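Local coordinates for cobalamin (Vitamin B12) biosynthesis CbiX protein (Marinobacter aquaeolei, PDB 3LYH) that belongs to the CbiX family of cobalamin biosynthesis proteins and is probably a metal-binding lyase, on the pattern of the chelatases to which that family is related, at residues Arg56-Gln60 and Gly61-Phe65; Ile86-Leu89 and Glu90-Gly94. All coordinates share one frame; numbering follows the deposited sequence.

Contact 1: residues Arg56-Gln60 and Gly61-Phe65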
# COMPACT_ATOMS: atom_id res chain seq x y z
N ARG B 56 6.39 -7.15 24.57
CA ARG B 56 7.23 -8.30 24.27
C ARG B 56 8.71 -7.98 24.02
O ARG B 56 9.59 -8.71 24.47
CB ARG B 56 6.68 -9.05 23.03
CG ARG B 56 5.58 -10.07 23.29
CD ARG B 56 5.64 -11.20 22.24
NE ARG B 56 4.35 -11.87 22.08
CZ ARG B 56 3.50 -11.72 21.06
NH1 ARG B 56 3.76 -10.93 20.01
NH2 ARG B 56 2.34 -12.40 21.08
N ALA B 57 8.98 -6.92 23.26
CA ALA B 57 10.35 -6.52 22.97
C ALA B 57 10.99 -6.03 24.29
O ALA B 57 12.15 -6.33 24.56
CB ALA B 57 10.37 -5.44 21.89
N LYS B 58 10.19 -5.30 25.08
CA LYS B 58 10.57 -4.75 26.39
C LYS B 58 10.85 -5.84 27.41
O LYS B 58 11.87 -5.80 28.10
CB LYS B 58 9.47 -3.81 26.90
CG LYS B 58 9.72 -3.11 28.24
CD LYS B 58 11.09 -2.44 28.31
CE LYS B 58 11.34 -1.83 29.69
NZ LYS B 58 10.78 -0.47 29.73
N GLY B 59 9.95 -6.83 27.50
CA GLY B 59 10.21 -8.05 28.28
C GLY B 59 11.49 -8.81 27.91
O GLY B 59 12.02 -9.57 28.73
N GLN B 60 11.98 -8.61 26.68
CA GLN B 60 13.28 -9.13 26.22
C GLN B 60 14.43 -8.10 26.22
O GLN B 60 15.47 -8.34 25.59
CB GLN B 60 13.14 -9.68 24.80
CG GLN B 60 12.04 -10.75 24.65
CD GLN B 60 12.55 -12.16 24.92
OE1 GLN B 60 12.27 -12.74 25.97
NE2 GLN B 60 13.29 -12.70 23.96
N GLY B 61 14.23 -6.95 26.88
CA GLY B 61 15.29 -5.93 26.99
C GLY B 61 15.43 -4.85 25.92
O GLY B 61 16.37 -4.05 25.97
N VAL B 62 14.51 -4.81 24.95
CA VAL B 62 14.56 -3.81 23.90
C VAL B 62 13.90 -2.54 24.40
O VAL B 62 12.80 -2.56 24.95
CB VAL B 62 13.85 -4.26 22.59
CG1 VAL B 62 13.92 -3.15 21.56
CG2 VAL B 62 14.50 -5.54 22.07
N GLU B 63 14.62 -1.43 24.23
CA GLU B 63 14.16 -0.14 24.69
C GLU B 63 13.94 0.87 23.56
O GLU B 63 13.33 1.90 23.84
CB GLU B 63 15.15 0.43 25.72
CG GLU B 63 15.48 -0.55 26.85
CD GLU B 63 14.29 -0.91 27.74
OE1 GLU B 63 13.31 -0.15 27.82
OE2 GLU B 63 14.35 -1.98 28.41
N GLN B 64 14.45 0.60 22.34
CA GLN B 64 14.46 1.55 21.21
C GLN B 64 13.66 0.90 20.08
O GLN B 64 13.90 -0.27 19.72
CB GLN B 64 15.87 1.85 20.71
CG GLN B 64 16.79 2.56 21.74
CD GLN B 64 16.44 4.01 21.95
OE1 GLN B 64 15.86 4.66 21.08
NE2 GLN B 64 16.81 4.54 23.13
N PHE B 65 12.70 1.65 19.55
CA PHE B 65 11.78 1.16 18.53
C PHE B 65 11.70 2.16 17.40
O PHE B 65 11.88 3.36 17.62
CB PHE B 65 10.36 0.99 19.12
CG PHE B 65 10.29 -0.03 20.22
CD1 PHE B 65 10.71 0.31 21.51
CD2 PHE B 65 9.73 -1.28 20.01
CE1 PHE B 65 10.66 -0.65 22.55
CE2 PHE B 65 9.66 -2.23 21.02
CZ PHE B 65 10.11 -1.91 22.31

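Contact 2: residues Ile86-Leu89 and Glu90-Gly94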
# COMPACT_ATOMS: atom_id res chain seq x y z
N ILE B 86 1.85 6.33 20.34
CA ILE B 86 3.29 6.30 20.62
C ILE B 86 3.65 7.03 21.92
O ILE B 86 4.35 6.46 22.77
CB ILE B 86 4.09 6.81 19.39
CG1 ILE B 86 4.00 5.79 18.26
CG2 ILE B 86 5.54 7.09 19.76
CD1 ILE B 86 4.70 6.23 16.95
N GLU B 87 3.09 8.22 22.15
CA GLU B 87 3.33 8.92 23.40
C GLU B 87 2.86 8.09 24.60
O GLU B 87 3.56 8.01 25.59
CB GLU B 87 2.70 10.32 23.40
CG GLU B 87 2.88 11.14 24.70
CD GLU B 87 4.37 11.56 24.98
OE1 GLU B 87 5.14 11.97 24.04
OE2 GLU B 87 4.75 11.47 26.18
N ARG B 88 1.69 7.46 24.49
CA ARG B 88 1.14 6.65 25.59
C ARG B 88 2.01 5.42 25.85
O ARG B 88 2.28 5.07 27.00
CB ARG B 88 -0.29 6.21 25.26
CG ARG B 88 -1.14 5.91 26.48
CD ARG B 88 -2.21 4.87 26.18
NE ARG B 88 -1.61 3.54 26.16
CZ ARG B 88 -1.43 2.76 25.09
NH1 ARG B 88 -1.84 3.11 23.86
NH2 ARG B 88 -0.83 1.59 25.25
N LEU B 89 2.44 4.76 24.77
CA LEU B 89 3.26 3.54 24.91
C LEU B 89 4.62 3.84 25.52
O LEU B 89 5.14 3.04 26.32
CB LEU B 89 3.48 2.87 23.56
CG LEU B 89 2.25 2.29 22.85
CD1 LEU B 89 2.50 2.15 21.38
CD2 LEU B 89 1.93 0.97 23.49
N GLU B 90 5.22 4.94 25.08
CA GLU B 90 6.48 5.41 25.61
C GLU B 90 6.40 5.67 27.10
O GLU B 90 7.32 5.33 27.82
CB GLU B 90 6.96 6.68 24.92
CG GLU B 90 7.41 6.50 23.46
CD GLU B 90 7.93 7.77 22.86
OE1 GLU B 90 7.28 8.82 23.02
OE2 GLU B 90 9.00 7.74 22.22
N ALA B 91 5.32 6.28 27.56
CA ALA B 91 5.14 6.54 29.01
C ALA B 91 4.80 5.28 29.80
O ALA B 91 5.37 5.02 30.85
CB ALA B 91 4.07 7.60 29.22
N GLU B 92 3.86 4.49 29.29
CA GLU B 92 3.45 3.24 29.92
C GLU B 92 4.61 2.23 30.01
O GLU B 92 4.71 1.52 31.00
CB GLU B 92 2.25 2.66 29.16
CG GLU B 92 1.66 1.37 29.69
CD GLU B 92 0.48 0.87 28.83
OE1 GLU B 92 -0.12 1.68 28.07
OE2 GLU B 92 0.16 -0.34 28.93
N HIS B 93 5.48 2.17 28.99
CA HIS B 93 6.56 1.18 28.99
C HIS B 93 7.96 1.75 29.22
O HIS B 93 8.89 0.96 29.31
CB HIS B 93 6.49 0.35 27.70
CG HIS B 93 5.21 -0.41 27.54
ND1 HIS B 93 4.87 -1.47 28.34
CD2 HIS B 93 4.17 -0.24 26.68
CE1 HIS B 93 3.68 -1.93 27.98
NE2 HIS B 93 3.24 -1.21 26.97
N GLY B 94 8.12 3.06 29.33
CA GLY B 94 9.46 3.67 29.46
C GLY B 94 10.42 3.33 28.31
O GLY B 94 11.58 2.92 28.52
O HOH W 1 5.96 10.75 21.80
O HOH W 2 7.24 10.33 25.48

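Contact 1: residues Arg56-Gln60 and Gly61-Phe65
The backbone folds back on itself where the helix ends: V62 N donates to A57 O (2.8 Å) and G61 N to K58 O (2.9 Å). G61 takes positive phi, where a side chain would be jammed against the carbonyl oxygen of Q60. Next to this turn the A57 methyl, CB, touches F65 CE2 at 3.4 Å, coming obliquely to the ring, and lies 3.7 Å from V62 CB. V62 also lays CG1 over one face of the F65 ring, offset toward the rim. The paired bonds and the glycine at C-prime define a Schellman motif; it closes helix 50-59 and leads into strand 64-69, the second half of a beta-alpha-beta crossover from strand 38-42. V62 O, buried without a conventional partner, receives a CA-H...O contact from K58 CA at 3.4 Å, with 150° at the hydrogen. K58, partly exposed, leaves with CG opposite its backbone N (chi1 -179°), then bends at chi2 (50°), which carries CD and CE across the E63 carboxylate. The weak salt bridge K58 NZ to E63 OE1 measures 3.2 Å, and NZ also comes up against the backbone O of H93, at a separation too short to be taken at face value. A methionine in its place would probably leave the E63 carboxylate without the positive charge of this weak salt bridge.

Contact 2: residues Ile86-Leu89 and Glu90-Gly94
R88 grips E92 side-on, with two nitrogens converging on one oxygen: NE reaches E92 OE1 at 3.1 Å and NH2 reaches the same OE1 at 2.9 Å. That oxygen lies only 4° from the guanidinium plane, whereas the carboxylate is turned 54° against it. Both side chains start with CG anti to the backbone N and run side by side; the bend of R88 at chi3 (77°) brings its guanidinium round to the glutamate one turn on. L89 and H93 also point the same way, L89 CD2 lying 4.1 Å from the imidazole CD2, while H93 N donates to L89 O at 2.8 Å. On another flank the carboxylates of E87 and E90 come close, OE1 to OE1 at 3.9 Å. Water 1 donates to both of these oxygens, 2.7 Å from E87 OE1 and 2.6 Å from E90 OE1, which probably eases the repulsion. Further out, D51 of helix 50-59 probably helps to position the first group: its OD2 forms a salt bridge with R88 NH2 and accepts from H93 NE2. The guanidinium thus serves both D51 and E92, whose acidic oxygens also lie near each other. E90 OE2 accepts from the backbone N of I97, and I86 and L89 rest against strand 96-99. Regular bonds, such as E92 N to R88 O at 2.8 Å, underlie all this: it is the last turns of an amphipathic helix with an i to i+4 salt bridge, ending before G94 in the beta-alpha-beta unit that joins strands 64-69 and 96-99.

Overall arrangement
Contacts 1 and 2 both lie at helix C-termini, each just before the strand that its helix leads into, on the same side of the chain's centre, and their centres are about 12 Å apart. Each is partly buried. Contact 1 joins helix 50-59 to strand 64-69, with an apolar interior of A57, V62 and F65 and a turn made by backbone bonds; contact 2 stays within helix 78-93, where buried I86 and L89 face strand 96-99, while E87, R88 and E92 are exposed and E90 reaches back to strand 96-99. The two meet where K58 NZ approaches H93 O, so closely that the exact distance is doubtful. Helix 50-59, which contact 1 ends, also packs against helix 78-93 through D51, V54 and N55.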